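RNA pseudouridylate synthase domain-containing protein 1 (Homo sapiens, PDB 5VBB) probably binds RNA and isomerises selected uridines in it to pseudouridine. Local coordinates at residues L100-G105 with D228-S233. Residues are numbered along the deposited sequence; the frame is centred on the assembly and turned at random.
Sequences LALLRG and DPFLPS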
# COMPACT_ATOMS: atom_id res chain seq x y z
N LEU A 100 -3.91 -1.68 -3.65
CA LEU A 100 -4.01 -2.63 -4.74
C LEU A 100 -2.70 -3.37 -4.77
O LEU A 100 -1.66 -2.78 -4.46
CB LEU A 100 -4.19 -1.91 -6.09
CG LEU A 100 -5.48 -1.16 -6.27
CD1 LEU A 100 -5.44 -0.33 -7.51
CD2 LEU A 100 -6.69 -2.09 -6.29
N ALA A 101 -2.73 -4.62 -5.26
CA ALA A 101 -1.52 -5.41 -5.41
C ALA A 101 -1.68 -6.48 -6.43
O ALA A 101 -2.80 -6.92 -6.68
CB ALA A 101 -1.14 -6.05 -4.08
N LEU A 102 -0.54 -6.93 -7.00
CA LEU A 102 -0.47 -8.09 -7.85
C LEU A 102 0.29 -9.09 -7.00
O LEU A 102 1.40 -8.82 -6.61
CB LEU A 102 0.24 -7.86 -9.15
CG LEU A 102 -0.42 -6.89 -10.13
CD1 LEU A 102 0.46 -6.64 -11.32
CD2 LEU A 102 -1.75 -7.39 -10.55
N LEU A 103 -0.35 -10.22 -6.67
CA LEU A 103 0.20 -11.24 -5.81
C LEU A 103 0.49 -12.52 -6.59
O LEU A 103 -0.27 -12.84 -7.49
CB LEU A 103 -0.84 -11.59 -4.73
CG LEU A 103 -1.30 -10.48 -3.80
CD1 LEU A 103 -2.14 -11.09 -2.69
CD2 LEU A 103 -0.12 -9.73 -3.21
N ARG A 104 1.46 -13.32 -6.13
CA ARG A 104 1.81 -14.60 -6.77
C ARG A 104 0.72 -15.64 -6.58
O ARG A 104 0.23 -15.79 -5.47
CB ARG A 104 3.13 -15.17 -6.20
CG ARG A 104 4.39 -14.34 -6.49
CD ARG A 104 4.80 -14.52 -7.91
NE ARG A 104 5.95 -13.71 -8.30
CZ ARG A 104 6.25 -13.42 -9.56
NH1 ARG A 104 5.49 -13.87 -10.55
NH2 ARG A 104 7.29 -12.64 -9.84
N GLY A 105 0.38 -16.36 -7.65
CA GLY A 105 -0.62 -17.42 -7.65
C GLY A 105 -2.04 -16.92 -7.81
O GLY A 105 -2.33 -15.74 -7.59
N ASP A 228 -5.36 3.64 -10.85
CA ASP A 228 -4.92 2.24 -10.71
C ASP A 228 -3.71 2.01 -11.65
O ASP A 228 -3.88 2.11 -12.86
CB ASP A 228 -6.07 1.33 -11.11
CG ASP A 228 -5.77 -0.14 -11.18
OD1 ASP A 228 -4.63 -0.54 -10.82
OD2 ASP A 228 -6.67 -0.90 -11.53
N PRO A 229 -2.51 1.69 -11.14
CA PRO A 229 -1.36 1.49 -12.03
C PRO A 229 -1.22 0.10 -12.62
O PRO A 229 -0.38 -0.11 -13.50
CB PRO A 229 -0.18 1.75 -11.09
CG PRO A 229 -0.65 1.17 -9.78
CD PRO A 229 -2.11 1.51 -9.72
N PHE A 230 -1.98 -0.87 -12.12
CA PHE A 230 -1.84 -2.28 -12.52
C PHE A 230 -2.86 -2.60 -13.57
O PHE A 230 -3.76 -3.39 -13.35
CB PHE A 230 -1.95 -3.17 -11.27
CG PHE A 230 -0.97 -2.79 -10.17
CD1 PHE A 230 0.36 -2.48 -10.46
CD2 PHE A 230 -1.38 -2.75 -8.84
CE1 PHE A 230 1.25 -2.10 -9.44
CE2 PHE A 230 -0.48 -2.40 -7.83
CZ PHE A 230 0.84 -2.16 -8.12
N LEU A 231 -2.67 -1.99 -14.74
CA LEU A 231 -3.54 -2.15 -15.89
C LEU A 231 -2.74 -2.62 -17.10
O LEU A 231 -1.65 -2.11 -17.31
CB LEU A 231 -4.18 -0.81 -16.25
CG LEU A 231 -5.14 -0.21 -15.23
CD1 LEU A 231 -5.52 1.21 -15.64
CD2 LEU A 231 -6.38 -1.06 -15.08
N PRO A 232 -3.30 -3.46 -17.97
CA PRO A 232 -2.58 -3.82 -19.21
C PRO A 232 -2.18 -2.61 -20.09
O PRO A 232 -1.15 -2.69 -20.76
CB PRO A 232 -3.55 -4.74 -19.95
CG PRO A 232 -4.81 -4.64 -19.28
CD PRO A 232 -4.61 -4.14 -17.90
N SER A 233 -2.94 -1.48 -20.05
CA SER A 233 -2.61 -0.29 -20.85
C SER A 233 -1.35 0.40 -20.34
O SER A 233 -0.76 1.19 -21.07
CB SER A 233 -3.78 0.70 -20.90
OG SER A 233 -4.53 0.76 -19.70
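An Asx turn at the head of the loop joining strands 221-225 and 238-243 packs Phe230 and Asp228 against Leu100 and Leu102 of strand 96-104, in the large antiparallel sheet of the pseudouridine synthase fold. The case illustrates how a loop without regular structure can be joined to a sheet by an aromatic side chain that brings its edge to the strand backbone, with a carboxylate holding the turn behind it. Leu100 and Leu102, alternate residues of the strand, both point toward the loop, and the Phe230 ring reaches the backbone at Leu100 and Ala101 and the side chain of Leu102. CB of Leu100 lies 4.0 Å from CD2 of Phe230, while the Leu100 carbonyl O meets the ring at its edge, 3.6 Å from CE2. Leu102 comes in obliquely, its CG 4.1 Å from CG of Phe230, the two side chains running past each other in opposite directions. Within the loop, Pro229 puts its CG over the centre of one ring face, 3.7 Å above the plane; His209 and Met207 also touch Phe230. Asp228 secures the turn: with CG anti to the backbone N and beside the carbonyl carbon (chi1 174°), its carboxylate reaches forward along the chain, where OD1 accepts from Phe230 N at 3.0 Å, met from above the carboxylate plane. Its OD2 forms a salt bridge with Lys163, whose NZ also binds Phe230 O. Were Asp228 replaced by an alanine, Phe230 N is likely to lose its side-chain acceptor and Lys163 this counter-charge, with the turn that carries the ring freer to move. The same carboxylate has an apolar neighbour: the Leu100 side chain crosses that of Asp228 at about a right angle, bringing CD1 to 3.4 Å from OD1.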